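Local structure of RagA protein (Porphyromonas gingivalis, 6SLN) at residues K347-R352 against I373-S378; S437-A442 against D465-R470. The protein probably imports nutrients across the bacterial outer membrane as a plugged beta-barrel receptor of the TonB-dependent family. All coordinates share one frame; numbering follows the deposited sequence.

Interaction 1 (K347-R352 against I373-S378); sequences KRYSGR and IANRRS. With C8E ((hydroxyethyloxy)tri(ethyloxy)octane), chain J; C8E ((hydroxyethyloxy)tri(ethyloxy)octane), chain I.
Tyr349 has CG anti to its carbonyl carbon (chi1 -54°), and Asn375, on the same face of this transmembrane beta hairpin, repeats that rotation (chi1 -57°); with CG beside the backbone N in both, Tyr349 CD1 comes next to Ile373 O and Asn375 CB next to Lys347. The two strands run antiparallel, their short axes 170° apart. Tyr349 turns its ring edge to the partner strand: CD1 lies 3.5 Å from Ile373 O, in the ring plane, while the same CD1 is 4.3 Å from Ile373 CB. Farther along, Lys347 and Asn375 meet through their aliphatic roots, with Lys347 CG 3.9 Å from Asn375 CB.

Beneath these side chains, two hydrogen-bonded pairs, Lys347 with Asn375 and Tyr349 with Ile373, supply four backbone bonds. One of them runs from Tyr349 N to Ile373 O at 2.8 Å; that oxygen also receives a CA-H contact from Arg348 CA at 3.3 Å. Arg348 and Ala374, the non-hydrogen-bonded pair between them, point to the opposite face, inside the barrel, where Arg348 NE bonds Ala173 O at the end of plug helix 169-173. On the outer face Ile373 packs on Ile466 of the second subunit, and a detergent tail passes across the strand: C5 of C8E (chain I) sits 3.5 Å from Ser350 O.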
loop_
_atom_site.group_PDB
_atom_site.type_symbol
_atom_site.label_atom_id
_atom_site.label_comp_id
_atom_site.label_asym_id
_atom_site.label_seq_id
_atom_site.Cartn_x
_atom_site.Cartn_y
_atom_site.Cartn_z
ATOM N N LYS A 347 -1.946 16.827 -16.616
ATOM C CA LYS A 347 -2.739 16.271 -17.702
ATOM C C LYS A 347 -4.103 15.869 -17.153
ATOM O O LYS A 347 -4.201 15.341 -16.042
ATOM C CB LYS A 347 -2.049 15.059 -18.356
ATOM C CG LYS A 347 -0.522 15.081 -18.314
ATOM C CD LYS A 347 0.086 14.075 -19.304
ATOM C CE LYS A 347 1.615 14.047 -19.220
ATOM N NZ LYS A 347 2.090 13.311 -18.011
ATOM N N ARG A 348 -5.155 16.126 -17.922
ATOM C CA ARG A 348 -6.475 15.643 -17.545
ATOM C C ARG A 348 -7.234 15.185 -18.783
ATOM O O ARG A 348 -7.061 15.737 -19.873
ATOM C CB ARG A 348 -7.276 16.715 -16.777
ATOM C CG ARG A 348 -8.125 17.642 -17.643
ATOM C CD ARG A 348 -9.182 18.370 -16.810
ATOM N NE ARG A 348 -8.784 19.734 -16.485
ATOM C CZ ARG A 348 -8.795 20.751 -17.343
ATOM N NH1 ARG A 348 -9.186 20.579 -18.594
ATOM N NH2 ARG A 348 -8.407 21.949 -16.946
ATOM N N TYR A 349 -8.038 14.138 -18.600
ATOM C CA TYR A 349 -9.035 13.675 -19.562
ATOM C C TYR A 349 -10.397 13.807 -18.889
ATOM O O TYR A 349 -10.688 13.084 -17.930
ATOM C CB TYR A 349 -8.781 12.228 -19.978
ATOM C CG TYR A 349 -7.389 11.953 -20.503
ATOM C CD1 TYR A 349 -6.307 11.866 -19.639
ATOM C CD2 TYR A 349 -7.155 11.766 -21.862
ATOM C CE1 TYR A 349 -5.036 11.613 -20.111
ATOM C CE2 TYR A 349 -5.887 11.509 -22.337
ATOM C CZ TYR A 349 -4.832 11.433 -21.454
ATOM O OH TYR A 349 -3.559 11.179 -21.906
ATOM N N SER A 350 -11.229 14.720 -19.388
ATOM C CA SER A 350 -12.470 15.088 -18.725
ATOM C C SER A 350 -13.671 14.424 -19.374
ATOM O O SER A 350 -13.731 14.248 -20.592
ATOM C CB SER A 350 -12.699 16.601 -18.766
ATOM O OG SER A 350 -11.496 17.324 -18.655
ATOM N N GLY A 351 -14.648 14.100 -18.547
ATOM C CA GLY A 351 -15.981 13.836 -19.041
ATOM C C GLY A 351 -16.998 14.538 -18.165
ATOM O O GLY A 351 -16.839 14.600 -16.938
ATOM N N ARG A 352 -18.041 15.089 -18.775
ATOM C CA ARG A 352 -19.128 15.663 -18.005
ATOM C C ARG A 352 -20.445 15.371 -18.701
ATOM O O ARG A 352 -20.566 15.557 -19.915
ATOM C CB ARG A 352 -18.964 17.175 -17.830
ATOM C CG ARG A 352 -20.313 17.895 -17.640
ATOM C CD ARG A 352 -20.157 19.379 -17.386
ATOM N NE ARG A 352 -19.284 19.634 -16.246
ATOM C CZ ARG A 352 -19.623 19.399 -14.983
ATOM N NH1 ARG A 352 -20.832 18.916 -14.699
ATOM N NH2 ARG A 352 -18.757 19.654 -14.004
ATOM N N ILE A 373 -9.574 11.447 -15.556
ATOM C CA ILE A 373 -8.293 10.806 -15.305
ATOM C C ILE A 373 -7.241 11.906 -15.360
ATOM O O ILE A 373 -7.158 12.645 -16.346
ATOM C CB ILE A 373 -8.009 9.686 -16.314
ATOM C CG1 ILE A 373 -9.033 8.556 -16.165
ATOM C CG2 ILE A 373 -6.605 9.137 -16.111
ATOM C CD1 ILE A 373 -8.742 7.360 -17.077
ATOM N N ALA A 374 -6.464 12.046 -14.298
ATOM C CA ALA A 374 -5.590 13.191 -14.142
ATOM C C ALA A 374 -4.189 12.728 -13.774
ATOM O O ALA A 374 -4.024 11.768 -13.014
ATOM C CB ALA A 374 -6.146 14.156 -13.081
ATOM N N ASN A 375 -3.181 13.418 -14.323
ATOM C CA ASN A 375 -1.773 13.147 -14.043
ATOM C C ASN A 375 -1.145 14.433 -13.514
ATOM O O ASN A 375 -1.059 15.434 -14.237
ATOM C CB ASN A 375 -1.054 12.644 -15.292
ATOM C CG ASN A 375 -1.710 11.402 -15.885
ATOM O OD1 ASN A 375 -1.904 10.402 -15.193
ATOM N ND2 ASN A 375 -2.053 11.461 -17.172
ATOM N N ARG A 376 -0.739 14.412 -12.248
ATOM C CA ARG A 376 -0.106 15.541 -11.580
ATOM C C ARG A 376 1.335 15.177 -11.293
ATOM O O ARG A 376 1.596 14.118 -10.709
ATOM C CB ARG A 376 -0.787 15.884 -10.250
ATOM C CG ARG A 376 -1.883 16.907 -10.307
ATOM C CD ARG A 376 -2.351 17.267 -8.898
ATOM N NE ARG A 376 -3.606 18.020 -8.950
ATOM C CZ ARG A 376 -4.810 17.471 -9.131
ATOM N NH1 ARG A 376 -4.942 16.153 -9.265
ATOM N NH2 ARG A 376 -5.890 18.240 -9.174
ATOM N N ARG A 377 2.262 16.044 -11.702
ATOM C CA ARG A 377 3.617 16.018 -11.192
ATOM C C ARG A 377 4.050 17.433 -10.846
ATOM O O ARG A 377 3.658 18.407 -11.498
ATOM C CB ARG A 377 4.636 15.409 -12.172
ATOM C CG ARG A 377 5.729 14.670 -11.405
ATOM C CD ARG A 377 7.077 14.611 -12.089
ATOM N NE ARG A 377 7.069 13.778 -13.285
ATOM C CZ ARG A 377 8.045 12.935 -13.618
ATOM N NH1 ARG A 377 9.118 12.782 -12.833
ATOM N NH2 ARG A 377 7.946 12.237 -14.743
ATOM N N SER A 378 4.889 17.523 -9.821
ATOM C CA SER A 378 5.372 18.788 -9.300
ATOM C C SER A 378 6.876 18.745 -9.183
ATOM O O SER A 378 7.463 17.700 -8.874
ATOM C CB SER A 378 4.768 19.083 -7.951
ATOM O OG SER A 378 3.375 19.184 -8.124
HETATM C C1 C8E J . -20.638 11.866 -23.437
HETATM C C2 C8E J . -19.724 11.363 -22.315
HETATM C C3 C8E J . -20.132 11.809 -20.893
HETATM C C4 C8E J . -19.123 11.312 -19.838
HETATM C C5 C8E J . -19.388 11.801 -18.413
HETATM C C6 C8E J . -18.727 10.928 -17.339
HETATM C C7 C8E J . -18.804 11.582 -15.956
HETATM C C8 C8E J . -18.117 10.769 -14.853
HETATM O O9 C8E J . -19.081 10.124 -14.035
HETATM C C10 C8E J . -18.547 9.137 -13.161
HETATM C C11 C8E J . -19.250 7.786 -13.349
HETATM O O12 C8E J . -20.267 7.508 -12.405
HETATM C C13 C8E J . -21.492 7.123 -13.019
HETATM C C14 C8E J . -22.664 7.066 -12.027
HETATM O O15 C8E J . -23.825 7.699 -12.535
HETATM C C16 C8E J . -24.643 8.335 -11.562
HETATM C C17 C8E J . -26.124 8.121 -11.889
HETATM O O18 C8E J . -26.985 8.659 -10.897
HETATM C C19 C8E J . -27.804 9.733 -11.327
HETATM C C20 C8E J . -29.245 9.589 -10.820
HETATM O O21 C8E J . -29.807 10.850 -10.475
HETATM C C1 C8E I . -10.520 12.643 -24.496
HETATM C C2 C8E I . -11.451 11.485 -24.134
HETATM C C3 C8E I . -12.318 11.761 -22.901
HETATM C C4 C8E I . -12.490 10.514 -22.014
HETATM C C5 C8E I . -12.658 10.872 -20.531
HETATM C C6 C8E I . -13.633 9.985 -19.746
HETATM C C7 C8E I . -13.538 10.245 -18.235
HETATM C C8 C8E I . -13.795 8.974 -17.412
HETATM O O9 C8E I . -13.193 9.045 -16.129
HETATM C C10 C8E I . -14.043 8.689 -15.050
HETATM C C11 C8E I . -13.221 8.242 -13.832
HETATM O O12 C8E I . -14.037 7.749 -12.777
HETATM C C13 C8E I . -13.368 6.922 -11.829
HETATM C C14 C8E I . -13.994 7.117 -10.437
HETATM O O15 C8E I . -13.751 6.097 -9.480
HETATM C C16 C8E I . -14.944 5.430 -9.085
HETATM C C17 C8E I . -16.139 6.366 -8.803
HETATM O O18 C8E I . -17.392 5.682 -8.717
HETATM C C19 C8E I . -18.462 6.459 -8.196
HETATM C C20 C8E I . -19.621 5.567 -7.740
HETATM O O21 C8E I . -20.811 6.278 -7.436
#

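Interaction 2 (S437-A442 against D465-R470); sequences SESHQA and DITNTR. With C8E ((hydroxyethyloxy)tri(ethyloxy)octane), chain I.
Thr467 OG1 donates to Gln441 OE1 at 2.6 Å, meeting a lone pair in the plane of the amide (C=O...donor angle 119°). Gln441 reaches it because CG stands anti to the backbone N (chi1 -170°) and the chain then folds at chi2 (65°), bringing its amide across to the neighbouring strand; NE2 of that amide bonds Asn443. Both residues face inward in this antiparallel hairpin of the barrel wall, and both touch Val171 of plug helix 169-173. On the same face, Ser439 OG and Thr469 OG1 are modelled as a hydroxyl pair whose separation is doubtfully short.

Three hydrogen-bonded pairs tie the backbones. His440 N to Asn468 O measures 2.7 Å, whereas the return bond from Asn468 N to His440 O is longer, at 3.2 Å, with its donor above the carbonyl plane. Outward, Asn468 ND2 bonds His440 ND1 of the second subunit, and His440 ND1 answers to Asn468 ND2 of that subunit; Asn468 OD1 takes a bond from Arg495 NE within the chain. Detergent C8E (chain I) lies beside Ala442, C14 3.4 Å from CB. The chemistry thus implies a two-sided wall, with hydroxyls and an amide turned to the barrel interior, where Gln441 and Thr467 meet the plug, and paired polar groups joining the subunits next to detergent.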
loop_
_atom_site.group_PDB
_atom_site.type_symbol
_atom_site.label_atom_id
_atom_site.label_comp_id
_atom_site.label_asym_id
_atom_site.label_seq_id
_atom_site.Cartn_x
_atom_site.Cartn_y
_atom_site.Cartn_z
ATOM N N SER A 437 1.473 9.534 -11.503
ATOM C CA SER A 437 0.324 9.576 -10.625
ATOM C C SER A 437 -0.883 9.560 -11.534
ATOM O O SER A 437 -0.987 10.395 -12.431
ATOM C CB SER A 437 0.330 10.819 -9.734
ATOM O OG SER A 437 -0.991 11.243 -9.407
ATOM N N GLU A 438 -1.764 8.592 -11.342
ATOM C CA GLU A 438 -3.057 8.587 -12.004
ATOM C C GLU A 438 -4.127 8.767 -10.938
ATOM O O GLU A 438 -4.162 8.028 -9.939
ATOM C CB GLU A 438 -3.275 7.300 -12.800
ATOM C CG GLU A 438 -2.474 7.255 -14.073
ATOM C CD GLU A 438 -3.349 7.140 -15.308
ATOM O OE1 GLU A 438 -2.821 7.321 -16.438
ATOM O OE2 GLU A 438 -4.560 6.854 -15.140
ATOM N N SER A 439 -4.973 9.768 -11.143
ATOM C CA SER A 439 -6.104 10.030 -10.277
ATOM C C SER A 439 -7.382 9.735 -11.035
ATOM O O SER A 439 -7.566 10.205 -12.167
ATOM C CB SER A 439 -6.112 11.476 -9.783
ATOM O OG SER A 439 -5.476 11.583 -8.525
ATOM N N HIS A 440 -8.266 8.968 -10.406
ATOM C CA HIS A 440 -9.585 8.711 -10.960
ATOM C C HIS A 440 -10.571 9.528 -10.127
ATOM O O HIS A 440 -10.892 9.164 -8.987
ATOM C CB HIS A 440 -9.885 7.211 -10.978
ATOM C CG HIS A 440 -8.955 6.431 -11.861
ATOM N ND1 HIS A 440 -8.480 5.180 -11.529
ATOM C CD2 HIS A 440 -8.382 6.748 -13.051
ATOM C CE1 HIS A 440 -7.669 4.755 -12.481
ATOM N NE2 HIS A 440 -7.593 5.687 -13.414
ATOM N N GLN A 441 -11.020 10.645 -10.707
ATOM C CA GLN A 441 -11.973 11.556 -10.095
ATOM C C GLN A 441 -13.371 11.253 -10.604
ATOM O O GLN A 441 -13.589 11.179 -11.817
ATOM C CB GLN A 441 -11.618 13.015 -10.405
ATOM C CG GLN A 441 -12.425 14.028 -9.612
ATOM C CD GLN A 441 -12.120 13.939 -8.122
ATOM O OE1 GLN A 441 -11.015 13.523 -7.728
ATOM N NE2 GLN A 441 -13.093 14.321 -7.282
ATOM N N ALA A 442 -14.311 11.089 -9.680
ATOM C CA ALA A 442 -15.722 11.028 -10.014
ATOM C C ALA A 442 -16.488 11.910 -9.052
ATOM O O ALA A 442 -16.199 11.939 -7.850
ATOM C CB ALA A 442 -16.275 9.626 -9.939
ATOM N N ASP A 465 -18.021 13.116 -4.058
ATOM C CA ASP A 465 -16.852 13.308 -4.893
ATOM C C ASP A 465 -15.816 12.301 -4.436
ATOM O O ASP A 465 -15.458 12.269 -3.252
ATOM C CB ASP A 465 -16.307 14.731 -4.771
ATOM C CG ASP A 465 -17.153 15.730 -5.512
ATOM O OD1 ASP A 465 -18.274 15.363 -5.922
ATOM O OD2 ASP A 465 -16.708 16.874 -5.688
ATOM N N ILE A 466 -15.338 11.479 -5.359
ATOM C CA ILE A 466 -14.423 10.403 -5.017
ATOM C C ILE A 466 -13.116 10.623 -5.761
ATOM O O ILE A 466 -13.110 10.890 -6.969
ATOM C CB ILE A 466 -15.034 9.024 -5.331
ATOM C CG1 ILE A 466 -16.353 8.865 -4.574
ATOM C CG2 ILE A 466 -14.072 7.907 -4.951
ATOM C CD1 ILE A 466 -16.994 7.489 -4.750
ATOM N N THR A 467 -12.015 10.542 -5.031
ATOM C CA THR A 467 -10.689 10.588 -5.615
ATOM C C THR A 467 -9.968 9.316 -5.212
ATOM O O THR A 467 -9.906 8.992 -4.017
ATOM C CB THR A 467 -9.887 11.815 -5.144
ATOM O OG1 THR A 467 -10.689 13.005 -5.231
ATOM C CG2 THR A 467 -8.639 11.970 -5.990
ATOM N N ASN A 468 -9.453 8.590 -6.205
ATOM C CA ASN A 468 -8.524 7.487 -5.984
ATOM C C ASN A 468 -7.286 7.740 -6.826
ATOM O O ASN A 468 -7.377 7.876 -8.055
ATOM C CB ASN A 468 -9.124 6.132 -6.357
ATOM C CG ASN A 468 -10.130 5.644 -5.358
ATOM O OD1 ASN A 468 -9.777 5.255 -4.241
ATOM N ND2 ASN A 468 -11.401 5.648 -5.758
ATOM N N THR A 469 -6.136 7.774 -6.170
ATOM C CA THR A 469 -4.893 8.141 -6.809
ATOM C C THR A 469 -3.850 7.087 -6.506
ATOM O O THR A 469 -3.681 6.682 -5.352
ATOM C CB THR A 469 -4.420 9.502 -6.321
ATOM O OG1 THR A 469 -5.512 10.422 -6.416
ATOM C CG2 THR A 469 -3.234 9.988 -7.153
ATOM N N ARG A 470 -3.167 6.646 -7.542
ATOM C CA ARG A 470 -2.006 5.788 -7.402
ATOM C C ARG A 470 -0.790 6.573 -7.866
ATOM O O ARG A 470 -0.792 7.166 -8.955
ATOM C CB ARG A 470 -2.172 4.500 -8.215
ATOM C CG ARG A 470 -3.193 3.535 -7.594
ATOM C CD ARG A 470 -2.597 2.861 -6.379
ATOM N NE ARG A 470 -1.734 1.745 -6.751
ATOM C CZ ARG A 470 -0.407 1.835 -6.882
ATOM N NH1 ARG A 470 0.212 2.990 -6.661
ATOM N NH2 ARG A 470 0.313 0.769 -7.219
HETATM C C1 C8E I . -10.520 12.643 -24.496
HETATM C C2 C8E I . -11.451 11.485 -24.134
HETATM C C3 C8E I . -12.318 11.761 -22.901
HETATM C C4 C8E I . -12.490 10.514 -22.014
HETATM C C5 C8E I . -12.658 10.872 -20.531
HETATM C C6 C8E I . -13.633 9.985 -19.746
HETATM C C7 C8E I . -13.538 10.245 -18.235
HETATM C C8 C8E I . -13.795 8.974 -17.412
HETATM O O9 C8E I . -13.193 9.045 -16.129
HETATM C C10 C8E I . -14.043 8.689 -15.050
HETATM C C11 C8E I . -13.221 8.242 -13.832
HETATM O O12 C8E I . -14.037 7.749 -12.777
HETATM C C13 C8E I . -13.368 6.922 -11.829
HETATM C C14 C8E I . -13.994 7.117 -10.437
HETATM O O15 C8E I . -13.751 6.097 -9.480
HETATM C C16 C8E I . -14.944 5.430 -9.085
HETATM C C17 C8E I . -16.139 6.366 -8.803
HETATM O O18 C8E I . -17.392 5.682 -8.717
HETATM C C19 C8E I . -18.462 6.459 -8.196
HETATM C C20 C8E I . -19.621 5.567 -7.740
HETATM O O21 C8E I . -20.811 6.278 -7.436
#

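Interactions 1 and 2 lie in successive hairpins of the barrel wall, joined where strands 363-377 and 435-450 are neighbours; their centres are about 9 Å apart. A probable hydrogen bond from Ser439 N to Ala374 O, 2.9 Å long, joins them. Interaction 2 is the more buried and buries more surface between its segments, 480 against 304 Å², with five bridged pairs instead of three. Across the strands interaction 1 adds mainly carbon and ring-edge packing to its backbone bonds; interaction 2 adds polar bonding between side chains. Both reach helix 169-173 inside the barrel and, outside it, the second subunit and one shared detergent molecule, C8E of chain I.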